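Side-chain contacts in uncharacterized protein AF_1382 (Archaeoglobus fulgidus DSM 4304, PDB 2QVO), which is of unknown function but probably has a winged-helix fold, which suggests that it may bind DNA: residues Glu16-Ile21 with Gln82-Ile87; Glu12-Ile17 with Trp48-Lys53; Gln34-Lys39 with Lys69-Thr74; Thr20-Ser25 with Lys76-Ala81. One frame throughout, in Å; residues are numbered along the deposited sequence.

Interaction 1: residues Glu16-Ile21 with Gln82-Ile87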
loop_
_atom_site.group_PDB
_atom_site.type_symbol
_atom_site.label_atom_id
_atom_site.label_comp_id
_atom_site.label_asym_id
_atom_site.label_seq_id
_atom_site.Cartn_x
_atom_site.Cartn_y
_atom_site.Cartn_z
ATOM N N GLU A 16 -1.368 4.669 -4.833
ATOM C CA GLU A 16 -0.125 5.178 -4.249
ATOM C C GLU A 16 0.199 4.457 -2.940
ATOM O O GLU A 16 1.365 4.169 -2.672
ATOM C CB GLU A 16 -0.201 6.683 -3.975
ATOM C CG GLU A 16 -0.028 7.578 -5.197
ATOM C CD GLU A 16 -0.385 9.035 -4.903
ATOM O OE1 GLU A 16 -0.263 9.470 -3.726
ATOM O OE2 GLU A 16 -0.793 9.744 -5.848
ATOM N N ILE A 17 -0.820 4.182 -2.133
ATOM C CA ILE A 17 -0.628 3.448 -0.876
ATOM C C ILE A 17 -0.134 2.019 -1.146
ATOM O O ILE A 17 0.868 1.555 -0.570
ATOM C CB ILE A 17 -1.905 3.500 0.010
ATOM C CG1 ILE A 17 -2.127 4.946 0.471
ATOM C CG2 ILE A 17 -1.782 2.581 1.232
ATOM C CD1 ILE A 17 -3.550 5.269 0.886
ATOM N N LEU A 18 -0.821 1.333 -2.055
ATOM C CA LEU A 18 -0.446 -0.023 -2.405
ATOM C C LEU A 18 0.978 -0.135 -2.937
ATOM O O LEU A 18 1.711 -1.046 -2.535
ATOM C CB LEU A 18 -1.420 -0.578 -3.459
ATOM C CG LEU A 18 -1.161 -2.038 -3.828
ATOM C CD1 LEU A 18 -1.355 -2.960 -2.626
ATOM C CD2 LEU A 18 -2.071 -2.454 -5.022
ATOM N N MET A 19 1.354 0.764 -3.846
ATOM C CA MET A 19 2.649 0.681 -4.514
ATOM C C MET A 19 3.734 1.109 -3.534
ATOM O O MET A 19 4.831 0.581 -3.584
ATOM C CB MET A 19 2.693 1.506 -5.806
ATOM C CG MET A 19 1.729 0.951 -6.925
ATOM S SD MET A 19 1.741 -0.834 -7.109
ATOM C CE MET A 19 3.263 -1.007 -8.026
ATOM N N THR A 20 3.399 2.027 -2.625
ATOM C CA THR A 20 4.343 2.395 -1.542
ATOM C C THR A 20 4.710 1.210 -0.657
ATOM O O THR A 20 5.890 1.000 -0.343
ATOM C CB THR A 20 3.804 3.563 -0.662
ATOM O OG1 THR A 20 3.644 4.734 -1.473
ATOM C CG2 THR A 20 4.783 3.880 0.472
ATOM N N ILE A 21 3.710 0.435 -0.242
ATOM C CA ILE A 21 3.949 -0.776 0.545
ATOM C C ILE A 21 4.808 -1.751 -0.256
ATOM O O ILE A 21 5.756 -2.327 0.265
ATOM C CB ILE A 21 2.612 -1.459 0.952
ATOM C CG1 ILE A 21 1.738 -0.484 1.753
ATOM C CG2 ILE A 21 2.849 -2.767 1.752
ATOM C CD1 ILE A 21 0.279 -0.956 1.915
ATOM N N GLN A 82 2.373 -6.238 -8.300
ATOM C CA GLN A 82 3.287 -6.549 -9.385
ATOM C C GLN A 82 2.658 -6.317 -10.765
ATOM O O GLN A 82 3.310 -5.785 -11.675
ATOM C CB GLN A 82 3.786 -7.984 -9.235
ATOM C CG GLN A 82 4.870 -8.100 -8.176
ATOM C CD GLN A 82 5.198 -9.530 -7.777
ATOM O OE1 GLN A 82 4.489 -10.483 -8.135
ATOM N NE2 GLN A 82 6.279 -9.684 -7.026
ATOM N N GLN A 83 1.385 -6.685 -10.889
ATOM C CA GLN A 83 0.631 -6.509 -12.134
ATOM C C GLN A 83 0.344 -5.030 -12.406
ATOM O O GLN A 83 0.435 -4.575 -13.542
ATOM C CB GLN A 83 -0.669 -7.313 -12.098
ATOM C CG GLN A 83 -0.499 -8.837 -12.046
ATOM C CD GLN A 83 -0.202 -9.460 -13.403
ATOM O OE1 GLN A 83 -0.869 -9.170 -14.405
ATOM N NE2 GLN A 83 0.806 -10.327 -13.441
ATOM N N ILE A 84 0.040 -4.269 -11.356
ATOM C CA ILE A 84 -0.144 -2.826 -11.499
ATOM C C ILE A 84 1.160 -2.135 -11.945
ATOM O O ILE A 84 1.151 -1.246 -12.803
ATOM C CB ILE A 84 -0.704 -2.191 -10.214
ATOM C CG1 ILE A 84 -2.154 -2.648 -9.987
ATOM C CG2 ILE A 84 -0.607 -0.672 -10.301
ATOM C CD1 ILE A 84 -2.773 -2.215 -8.658
ATOM N N LYS A 85 2.281 -2.560 -11.363
ATOM C CA LYS A 85 3.596 -2.088 -11.790
ATOM C C LYS A 85 3.763 -2.227 -13.311
ATOM O O LYS A 85 4.176 -1.280 -13.984
ATOM C CB LYS A 85 4.706 -2.847 -11.054
ATOM C CG LYS A 85 6.122 -2.400 -11.437
ATOM C CD LYS A 85 7.182 -3.359 -10.908
ATOM C CE LYS A 85 8.588 -2.776 -11.106
ATOM N NZ LYS A 85 8.835 -2.376 -12.529
ATOM N N SER A 86 3.434 -3.394 -13.851
ATOM C CA SER A 86 3.526 -3.579 -15.306
ATOM C C SER A 86 2.581 -2.652 -16.072
ATOM O O SER A 86 2.963 -2.110 -17.106
ATOM C CB SER A 86 3.332 -5.040 -15.716
ATOM O OG SER A 86 2.063 -5.517 -15.334
ATOM N N ILE A 87 1.369 -2.447 -15.556
ATOM C CA ILE A 87 0.430 -1.507 -16.187
ATOM C C ILE A 87 0.992 -0.093 -16.204
ATOM O O ILE A 87 0.995 0.564 -17.240
ATOM C CB ILE A 87 -0.966 -1.521 -15.519
ATOM C CG1 ILE A 87 -1.640 -2.872 -15.774
ATOM C CG2 ILE A 87 -1.848 -0.394 -16.082
ATOM C CD1 ILE A 87 -2.821 -3.135 -14.907
#
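Leu18 and Met19, on helix 12-26, pack against Ile84 and Lys85 of the C-terminal helix 75-90, where the last helix crosses the first long helix of what is probably a winged-helix domain. The axes of the two short segments pass 10.6 Å apart at a crossing angle of -110°, so the touching area is small and falls to a few side chains. Leu18 CD2 meets Ile84 CD1 at 3.7 Å. Leu18 CG stands anti to its own backbone N (chi1 -176°), which turns the leucine fork toward this helix. Met19 contributes two atoms: SD lies 4.0 Å from Ile84 CG2, and CE reaches 3.8 Å from both Lys85 N and Lys85 CB. Bends at chi2 and chi3 (-78°) fold the methionine chain so that its terminal methyl comes down on the lysine backbone. This is a helix-helix packing outside the probable helix-turn-helix of helices 33-39 and 44-56, and Leu18 also rests on Met59 of the loop before the hairpin. Replacing Met19 by alanine would probably open a gap beside Ile84 and remove the methyl that lies on Lys85 CB. Within helix 12-26, Glu16 O is gripped twice, by Thr20 N at 3.0 Å and by Thr20 OG1 at 2.6 Å, the two donors arriving from opposite faces of the carbonyl plane.

Interaction 2: residues Glu12-Ile17 with Trp48-Lys53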
loop_
_atom_site.group_PDB
_atom_site.type_symbol
_atom_site.label_atom_id
_atom_site.label_comp_id
_atom_site.label_asym_id
_atom_site.label_seq_id
_atom_site.Cartn_x
_atom_site.Cartn_y
_atom_site.Cartn_z
ATOM N N GLU A 12 -6.245 6.954 -7.514
ATOM C CA GLU A 12 -4.851 7.361 -7.342
ATOM C C GLU A 12 -4.342 7.254 -5.902
ATOM O O GLU A 12 -3.214 6.829 -5.684
ATOM C CB GLU A 12 -4.610 8.771 -7.889
ATOM C CG GLU A 12 -5.581 9.832 -7.353
ATOM C CD GLU A 12 -4.964 11.216 -7.243
ATOM O OE1 GLU A 12 -3.737 11.353 -7.444
ATOM O OE2 GLU A 12 -5.712 12.170 -6.933
ATOM N N LYS A 13 -5.178 7.623 -4.933
ATOM C CA LYS A 13 -4.766 7.569 -3.525
ATOM C C LYS A 13 -4.556 6.132 -3.045
ATOM O O LYS A 13 -3.536 5.831 -2.426
ATOM C CB LYS A 13 -5.748 8.340 -2.628
ATOM C CG LYS A 13 -5.784 9.860 -2.897
ATOM C CD LYS A 13 -4.401 10.515 -2.750
ATOM C CE LYS A 13 -4.454 12.039 -2.913
ATOM N NZ LYS A 13 -4.583 12.475 -4.343
ATOM N N ALA A 14 -5.494 5.239 -3.361
ATOM C CA ALA A 14 -5.373 3.824 -2.993
ATOM C C ALA A 14 -4.204 3.155 -3.714
ATOM O O ALA A 14 -3.479 2.334 -3.124
ATOM C CB ALA A 14 -6.677 3.074 -3.272
ATOM N N LEU A 15 -4.022 3.512 -4.985
ATOM C CA LEU A 15 -2.888 3.021 -5.779
ATOM C C LEU A 15 -1.541 3.384 -5.151
ATOM O O LEU A 15 -0.677 2.511 -4.986
ATOM C CB LEU A 15 -2.931 3.585 -7.205
ATOM C CG LEU A 15 -1.672 3.249 -8.011
ATOM C CD1 LEU A 15 -1.682 1.788 -8.374
ATOM C CD2 LEU A 15 -1.548 4.126 -9.251
ATOM N N GLU A 16 -1.368 4.669 -4.833
ATOM C CA GLU A 16 -0.125 5.178 -4.249
ATOM C C GLU A 16 0.199 4.457 -2.940
ATOM O O GLU A 16 1.365 4.169 -2.672
ATOM C CB GLU A 16 -0.201 6.683 -3.975
ATOM C CG GLU A 16 -0.028 7.578 -5.197
ATOM C CD GLU A 16 -0.385 9.035 -4.903
ATOM O OE1 GLU A 16 -0.263 9.470 -3.726
ATOM O OE2 GLU A 16 -0.793 9.744 -5.848
ATOM N N ILE A 17 -0.820 4.182 -2.133
ATOM C CA ILE A 17 -0.628 3.448 -0.876
ATOM C C ILE A 17 -0.134 2.019 -1.146
ATOM O O ILE A 17 0.868 1.555 -0.570
ATOM C CB ILE A 17 -1.905 3.500 0.010
ATOM C CG1 ILE A 17 -2.127 4.946 0.471
ATOM C CG2 ILE A 17 -1.782 2.581 1.232
ATOM C CD1 ILE A 17 -3.550 5.269 0.886
ATOM N N TRP A 48 -5.034 5.038 7.068
ATOM C CA TRP A 48 -5.592 4.034 7.967
ATOM C C TRP A 48 -6.833 3.381 7.354
ATOM O O TRP A 48 -6.925 2.149 7.307
ATOM C CB TRP A 48 -5.906 4.681 9.316
ATOM C CG TRP A 48 -6.270 3.722 10.405
ATOM C CD1 TRP A 48 -5.412 3.024 11.207
ATOM C CD2 TRP A 48 -7.596 3.382 10.839
ATOM N NE1 TRP A 48 -6.125 2.251 12.102
ATOM C CE2 TRP A 48 -7.465 2.460 11.902
ATOM N N LEU A 49 -7.752 4.202 6.840
ATOM C CA LEU A 49 -9.010 3.703 6.231
ATOM C C LEU A 49 -8.742 2.783 5.033
ATOM O O LEU A 49 -9.346 1.708 4.906
ATOM C CB LEU A 49 -9.909 4.883 5.813
ATOM C CG LEU A 49 -11.323 4.623 5.241
ATOM C CD2 LEU A 49 -11.906 5.903 4.667
ATOM N N ILE A 50 -7.842 3.209 4.153
ATOM C CA ILE A 50 -7.486 2.413 2.973
ATOM C C ILE A 50 -6.821 1.086 3.335
ATOM O O ILE A 50 -7.148 0.038 2.759
ATOM C CB ILE A 50 -6.612 3.229 1.976
ATOM C CG1 ILE A 50 -7.419 4.394 1.383
ATOM C CG2 ILE A 50 -6.015 2.332 0.883
ATOM C CD1 ILE A 50 -8.734 3.986 0.648
ATOM N N ILE A 51 -5.882 1.134 4.278
ATOM C CA ILE A 51 -5.248 -0.078 4.807
ATOM C C ILE A 51 -6.301 -1.062 5.328
ATOM O O ILE A 51 -6.229 -2.262 5.048
ATOM C CB ILE A 51 -4.206 0.259 5.925
ATOM C CG1 ILE A 51 -3.035 1.084 5.360
ATOM C CG2 ILE A 51 -3.707 -1.008 6.630
ATOM C CD1 ILE A 51 -2.224 0.429 4.263
ATOM N N LYS A 52 -7.282 -0.559 6.072
ATOM C CA LYS A 52 -8.357 -1.422 6.581
ATOM C C LYS A 52 -9.158 -2.050 5.431
ATOM O O LYS A 52 -9.563 -3.212 5.508
ATOM C CB LYS A 52 -9.274 -0.666 7.557
ATOM C CG LYS A 52 -8.593 -0.205 8.875
ATOM C CD LYS A 52 -8.374 -1.343 9.867
ATOM N N LYS A 53 -9.356 -1.296 4.355
ATOM C CA LYS A 53 -10.041 -1.835 3.176
ATOM C C LYS A 53 -9.189 -2.914 2.497
ATOM O O LYS A 53 -9.717 -3.954 2.071
ATOM C CB LYS A 53 -10.427 -0.723 2.198
ATOM C CG LYS A 53 -11.504 0.236 2.762
ATOM C CD LYS A 53 -12.018 1.214 1.702
ATOM C CE LYS A 53 -13.212 2.007 2.209
#
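Lys13 NZ reaches Glu12 OE2 at 2.8 Å in a salt bridge that is weak as a hydrogen bond, and it stands at the margin of a contact in which Ala14 and Ile17 meet Ile50 and Ile51. No hydrogen bond crosses between segments 12-17 and 48-53. These short segments approach to 10.4 Å between axes with a crossing angle of -75°, and Ala14 and Ile50 bring the backbones nearest, their CA atoms 6.5 Å apart. Ile50 CG2 lies against the alanine, 4.3 Å from Ala14 CB. The same branch is 3.8 Å from Ile17 CD1, one turn further on, and thus bridges two residues of helix 12-26. Ile17 CD1 is also 3.8 Å from Ile50 CB and 4.0 Å from Ile50 CG1, so this methyl sits over the branch point of the isoleucine and does not touch it at one atom alone. The other arm of Ile17, CG2, turns to the neighbouring residue and meets Ile51 CD1 at 3.7 Å. Although the first bond of Ile51 does not aim at helix 12-26, a bend at chi2 (-60°) swings CD1 closer to it. Phe54 and Ile36 add further cover to Ile17, while Ile51 also packs on Ile71 of the sheet. Between these two segments only carbon surfaces meet, so their mutual setting probably rests on shape and on burial of branched side chains, with no directional bond between them to fix the angle.

Interaction 3: residues Gln34-Lys39 with Lys69-Thr74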
loop_
_atom_site.group_PDB
_atom_site.type_symbol
_atom_site.label_atom_id
_atom_site.label_comp_id
_atom_site.label_asym_id
_atom_site.label_seq_id
_atom_site.Cartn_x
_atom_site.Cartn_y
_atom_site.Cartn_z
ATOM N N GLN A 34 3.124 5.141 9.370
ATOM C CA GLN A 34 3.674 6.500 9.432
ATOM C C GLN A 34 4.514 6.825 8.190
ATOM O O GLN A 34 4.423 7.920 7.643
ATOM C CB GLN A 34 4.543 6.667 10.698
ATOM C CG GLN A 34 3.842 6.382 12.035
ATOM C CD GLN A 34 3.659 4.902 12.366
ATOM O OE1 GLN A 34 4.339 4.043 11.825
ATOM N NE2 GLN A 34 2.729 4.606 13.283
ATOM N N TYR A 35 5.318 5.861 7.753
ATOM C CA TYR A 35 6.119 6.012 6.543
ATOM C C TYR A 35 5.256 6.142 5.278
ATOM O O TYR A 35 5.519 7.007 4.428
ATOM C CB TYR A 35 7.110 4.855 6.393
ATOM C CG TYR A 35 7.719 4.781 5.012
ATOM C CD1 TYR A 35 8.814 5.565 4.671
ATOM C CD2 TYR A 35 7.169 3.947 4.034
ATOM C CE1 TYR A 35 9.368 5.502 3.396
ATOM C CE2 TYR A 35 7.707 3.886 2.758
ATOM C CZ TYR A 35 8.797 4.668 2.444
ATOM O OH TYR A 35 9.321 4.589 1.177
ATOM N N ILE A 36 4.246 5.283 5.139
ATOM C CA ILE A 36 3.332 5.372 3.993
ATOM C C ILE A 36 2.752 6.773 3.910
ATOM O O ILE A 36 2.744 7.391 2.845
ATOM C CB ILE A 36 2.198 4.329 4.057
ATOM C CG1 ILE A 36 2.766 2.904 4.061
ATOM C CG2 ILE A 36 1.247 4.489 2.855
ATOM C CD1 ILE A 36 1.729 1.855 4.487
ATOM N N ALA A 37 2.292 7.268 5.061
ATOM C CA ALA A 37 1.780 8.631 5.186
ATOM C C ALA A 37 2.791 9.685 4.736
ATOM O O ALA A 37 2.402 10.631 4.073
ATOM C CB ALA A 37 1.334 8.907 6.618
ATOM N N SER A 38 4.073 9.522 5.081
ATOM C CA SER A 38 5.120 10.496 4.671
ATOM C C SER A 38 5.305 10.543 3.149
ATOM O O SER A 38 5.680 11.586 2.594
ATOM C CB SER A 38 6.467 10.226 5.357
ATOM O OG SER A 38 7.225 9.205 4.704
ATOM N N LYS A 39 5.022 9.418 2.493
ATOM C CA LYS A 39 5.256 9.238 1.055
ATOM C C LYS A 39 4.081 9.603 0.151
ATOM O O LYS A 39 4.273 9.983 -1.003
ATOM C CB LYS A 39 5.634 7.780 0.782
ATOM C CG LYS A 39 7.013 7.393 1.247
ATOM C CD LYS A 39 8.085 7.996 0.341
ATOM C CE LYS A 39 9.378 8.132 1.104
ATOM N NZ LYS A 39 10.272 9.174 0.530
ATOM N N LYS A 69 2.278 0.590 13.949
ATOM C CA LYS A 69 1.499 -0.270 13.047
ATOM C C LYS A 69 2.359 -0.689 11.860
ATOM O O LYS A 69 2.877 0.157 11.133
ATOM C CB LYS A 69 0.216 0.428 12.567
ATOM C CG LYS A 69 -0.807 -0.555 11.984
ATOM C CD LYS A 69 -2.227 0.016 11.889
ATOM C CE LYS A 69 -3.203 -1.083 11.464
ATOM N NZ LYS A 69 -4.520 -0.589 11.003
ATOM N N ILE A 70 2.514 -2.000 11.685
ATOM C CA ILE A 70 3.296 -2.547 10.581
ATOM C C ILE A 70 2.363 -3.243 9.585
ATOM O O ILE A 70 1.467 -3.989 9.969
ATOM C CB ILE A 70 4.362 -3.532 11.074
ATOM C CG1 ILE A 70 5.361 -2.796 11.982
ATOM C CG2 ILE A 70 5.091 -4.187 9.882
ATOM C CD1 ILE A 70 6.380 -3.698 12.630
ATOM N N ILE A 71 2.589 -2.975 8.307
ATOM C CA ILE A 71 1.715 -3.479 7.246
ATOM C C ILE A 71 2.534 -4.370 6.316
ATOM O O ILE A 71 3.612 -3.980 5.888
ATOM C CB ILE A 71 1.101 -2.303 6.490
ATOM C CG1 ILE A 71 0.260 -1.463 7.462
ATOM C CG2 ILE A 71 0.242 -2.800 5.326
ATOM C CD1 ILE A 71 0.492 -0.009 7.363
ATOM N N ARG A 72 2.027 -5.560 6.010
ATOM C CA ARG A 72 2.701 -6.446 5.055
ATOM C C ARG A 72 1.714 -6.923 3.996
ATOM O O ARG A 72 0.557 -7.187 4.317
ATOM C CB ARG A 72 3.354 -7.635 5.763
ATOM C CG ARG A 72 2.392 -8.725 6.267
ATOM C CD ARG A 72 3.153 -9.922 6.810
ATOM N NE ARG A 72 4.253 -9.447 7.651
ATOM C CZ ARG A 72 4.141 -9.162 8.946
ATOM N NH1 ARG A 72 2.980 -9.342 9.576
ATOM N NH2 ARG A 72 5.200 -8.711 9.612
ATOM N N LEU A 73 2.172 -7.019 2.749
ATOM C CA LEU A 73 1.345 -7.573 1.663
ATOM C C LEU A 73 1.175 -9.064 1.834
ATOM O O LEU A 73 2.132 -9.769 2.168
ATOM C CB LEU A 73 1.969 -7.300 0.287
ATOM C CG LEU A 73 1.919 -5.868 -0.257
ATOM C CD1 LEU A 73 2.702 -5.751 -1.540
ATOM C CD2 LEU A 73 0.487 -5.403 -0.464
ATOM N N THR A 74 -0.045 -9.543 1.605
ATOM C CA THR A 74 -0.295 -10.971 1.498
ATOM C C THR A 74 0.193 -11.399 0.117
ATOM O O THR A 74 0.542 -10.553 -0.704
ATOM C CB THR A 74 -1.783 -11.299 1.640
ATOM O OG1 THR A 74 -2.519 -10.598 0.624
ATOM C CG2 THR A 74 -2.290 -10.902 3.029
#
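Segment 34-39 of helix 33-39 lies beside strand 69-73 with a wide backbone separation, the CA atoms of Gln34 and Lys69 8.0 Å apart and those of Ile36 and Ile71 9.6 Å apart. Isoleucine side chains cross the larger of these distances: their terminal methyls touch, Ile36 CD1 to Ile71 CD1 at 3.6 Å, with the chains crossing at an oblique angle. At the other end Gln34 bends at chi2 (77°), which brings its amide nearer the start of the strand, yet Gln34 NE2 stays 4.1 Å from Lys69 N, a contact without a hydrogen bond. Within the helix, Ser38 OG donates to Tyr35 O at 2.8 Å, in the carbonyl plane and on a lone pair, and Lys39 CG lies 3.4 Å above one face of the Tyr35 ring, displaced toward its rim. Strand 68-73 is the middle strand of the antiparallel sheet, pairing through backbone bonds with Val31 and Ile33 on one side and with Glu61 and Glu63 on the other. A short helix laid on such a sheet, with helix 44-56 following it, is consistent with a winged-helix domain, in which helices 33-39 and 44-56 would form the helix-turn-helix.

Interaction 4: residues Thr20-Ser25 with Lys76-Ala81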
loop_
_atom_site.group_PDB
_atom_site.type_symbol
_atom_site.label_atom_id
_atom_site.label_comp_id
_atom_site.label_asym_id
_atom_site.label_seq_id
_atom_site.Cartn_x
_atom_site.Cartn_y
_atom_site.Cartn_z
ATOM N N THR A 20 3.399 2.027 -2.625
ATOM C CA THR A 20 4.343 2.395 -1.542
ATOM C C THR A 20 4.710 1.210 -0.657
ATOM O O THR A 20 5.890 1.000 -0.343
ATOM C CB THR A 20 3.804 3.563 -0.662
ATOM O OG1 THR A 20 3.644 4.734 -1.473
ATOM C CG2 THR A 20 4.783 3.880 0.472
ATOM N N ILE A 21 3.710 0.435 -0.242
ATOM C CA ILE A 21 3.949 -0.776 0.545
ATOM C C ILE A 21 4.808 -1.751 -0.256
ATOM O O ILE A 21 5.756 -2.327 0.265
ATOM C CB ILE A 21 2.612 -1.459 0.952
ATOM C CG1 ILE A 21 1.738 -0.484 1.753
ATOM C CG2 ILE A 21 2.849 -2.767 1.752
ATOM C CD1 ILE A 21 0.279 -0.956 1.915
ATOM N N TYR A 22 4.452 -1.933 -1.524
ATOM C CA TYR A 22 5.167 -2.833 -2.420
ATOM C C TYR A 22 6.667 -2.489 -2.502
ATOM O O TYR A 22 7.525 -3.342 -2.203
ATOM C CB TYR A 22 4.497 -2.801 -3.803
ATOM C CG TYR A 22 5.215 -3.608 -4.864
ATOM C CD1 TYR A 22 5.127 -5.004 -4.888
ATOM C CD2 TYR A 22 5.985 -2.973 -5.832
ATOM C CE1 TYR A 22 5.801 -5.746 -5.866
ATOM C CE2 TYR A 22 6.654 -3.703 -6.817
ATOM C CZ TYR A 22 6.557 -5.076 -6.825
ATOM O OH TYR A 22 7.238 -5.777 -7.799
ATOM N N TYR A 23 6.976 -1.253 -2.880
ATOM C CA TYR A 23 8.368 -0.837 -3.063
ATOM C C TYR A 23 9.144 -0.796 -1.753
ATOM O O TYR A 23 10.304 -1.183 -1.711
ATOM C CB TYR A 23 8.470 0.493 -3.796
ATOM C CG TYR A 23 8.165 0.340 -5.267
ATOM C CD1 TYR A 23 9.015 -0.404 -6.098
ATOM C CD2 TYR A 23 7.027 0.905 -5.820
ATOM C CE1 TYR A 23 8.744 -0.560 -7.444
ATOM C CE2 TYR A 23 6.734 0.746 -7.173
ATOM C CZ TYR A 23 7.601 0.016 -7.973
ATOM O OH TYR A 23 7.331 -0.139 -9.313
ATOM N N GLU A 24 8.491 -0.349 -0.687
ATOM C CA GLU A 24 9.154 -0.316 0.626
ATOM C C GLU A 24 9.515 -1.740 1.110
ATOM O O GLU A 24 10.636 -1.982 1.572
ATOM C CB GLU A 24 8.273 0.425 1.639
ATOM C CG GLU A 24 8.845 0.496 3.051
ATOM C CD GLU A 24 10.009 1.473 3.210
ATOM O OE1 GLU A 24 10.205 1.933 4.353
ATOM O OE2 GLU A 24 10.740 1.759 2.228
ATOM N N SER A 25 8.585 -2.684 0.978
ATOM C CA SER A 25 8.843 -4.071 1.392
ATOM C C SER A 25 9.901 -4.737 0.503
ATOM O O SER A 25 10.800 -5.423 1.006
ATOM C CB SER A 25 7.553 -4.892 1.402
ATOM O OG SER A 25 6.879 -4.750 0.167
ATOM N N LYS A 76 -1.590 -12.431 -2.209
ATOM C CA LYS A 76 -2.607 -11.803 -3.059
ATOM C C LYS A 76 -2.259 -10.338 -3.322
ATOM O O LYS A 76 -2.207 -9.909 -4.470
ATOM C CB LYS A 76 -3.972 -11.902 -2.382
ATOM C CG LYS A 76 -5.119 -11.349 -3.201
ATOM C CD LYS A 76 -6.400 -11.370 -2.405
ATOM C CE LYS A 76 -7.547 -11.029 -3.315
ATOM N NZ LYS A 76 -8.789 -10.758 -2.566
ATOM N N GLY A 77 -2.007 -9.579 -2.256
ATOM C CA GLY A 77 -1.604 -8.184 -2.399
ATOM C C GLY A 77 -0.371 -8.025 -3.257
ATOM O O GLY A 77 -0.323 -7.142 -4.101
ATOM N N GLN A 78 0.640 -8.876 -3.042
ATOM C CA GLN A 78 1.881 -8.784 -3.810
ATOM C C GLN A 78 1.652 -8.992 -5.306
ATOM O O GLN A 78 2.179 -8.239 -6.130
ATOM C CB GLN A 78 2.952 -9.773 -3.302
ATOM C CG GLN A 78 4.225 -9.711 -4.133
ATOM C CD GLN A 78 5.496 -9.940 -3.340
ATOM O OE1 GLN A 78 5.474 -10.477 -2.232
ATOM N NE2 GLN A 78 6.625 -9.535 -3.917
ATOM N N LYS A 79 0.893 -10.027 -5.646
ATOM C CA LYS A 79 0.581 -10.339 -7.048
ATOM C C LYS A 79 -0.088 -9.142 -7.740
ATOM O O LYS A 79 0.344 -8.699 -8.801
ATOM C CB LYS A 79 -0.342 -11.550 -7.108
ATOM C CG LYS A 79 0.336 -12.915 -6.944
ATOM C CD LYS A 79 -0.750 -13.981 -6.867
ATOM C CE LYS A 79 -0.243 -15.377 -7.136
ATOM N NZ LYS A 79 -1.395 -16.329 -7.160
ATOM N N ILE A 80 -1.123 -8.610 -7.102
ATOM C CA ILE A 80 -1.818 -7.414 -7.602
ATOM C C ILE A 80 -0.854 -6.239 -7.820
ATOM O O ILE A 80 -0.824 -5.645 -8.894
ATOM C CB ILE A 80 -2.986 -7.023 -6.678
ATOM C CG1 ILE A 80 -4.099 -8.075 -6.765
ATOM C CG2 ILE A 80 -3.521 -5.600 -7.016
ATOM C CD1 ILE A 80 -5.148 -7.962 -5.692
ATOM N N ALA A 81 -0.038 -5.917 -6.814
ATOM C CA ALA A 81 0.924 -4.817 -6.970
ATOM C C ALA A 81 1.877 -5.019 -8.138
ATOM O O ALA A 81 2.180 -4.085 -8.862
ATOM C CB ALA A 81 1.712 -4.590 -5.670
#
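Segment 20-25 of helix 12-26 and segment 76-81 of helix 75-90 come close at one point, where the CA atoms of Tyr22 and Ala81 are 6.5 Å apart, a spacing consistent with the small methyl of Ala81. That methyl approaches the tyrosine ring obliquely: Ala81 CB lies 3.5 Å from Tyr22 CD1, 3.7 Å from Tyr22 CG and 3.8 Å from Tyr22 CB, so it touches the root of the ring and the start of one side. The ring is carried toward helix 75-90 because its CG is anti to the backbone N, at chi1 175°. Further along the same side, Gln78 NE2 comes to 4.3 Å from Tyr22 CE1, also obliquely and as a loose contact without a hydrogen bond. Tyr22 also touches Gln82 and Lys85 further along helix 75-90, and Leu73 of strand 68-73. Its neighbour Tyr23 is turned so that Tyr22 CD2 stands over the centre of one face of its ring, 3.8 Å above the plane. Tyr22 thus sits where the first long helix, the middle strand and the C-terminal helix converge. Such a helix, following the hairpin that is probably the wing and packing back on helix 12-26, is consistent with a winged-helix domain carrying a C-terminal helix.

Overall arrangement
All four contacts are tied together by helix 12-26, which takes part directly in interactions 1, 2 and 4 and touches interaction 3 through Ile21 and Thr20. Interactions 1 and 4 are neighbours, with centres about 6 Å apart, and both join it to helix 75-90. Interaction 2 lies about 11 Å from interaction 1 and brings in helix 44-56, while interaction 3, about 10 Å from interaction 2, joins helix 33-39 to strand 68-73. Along the chain, the segments of interaction 3 fall between those of interaction 1, and interactions 2 and 3 alternate. Helix 12-26 is thus packed against the C-terminal helix and against the probable helix-turn-helix, in one compact domain.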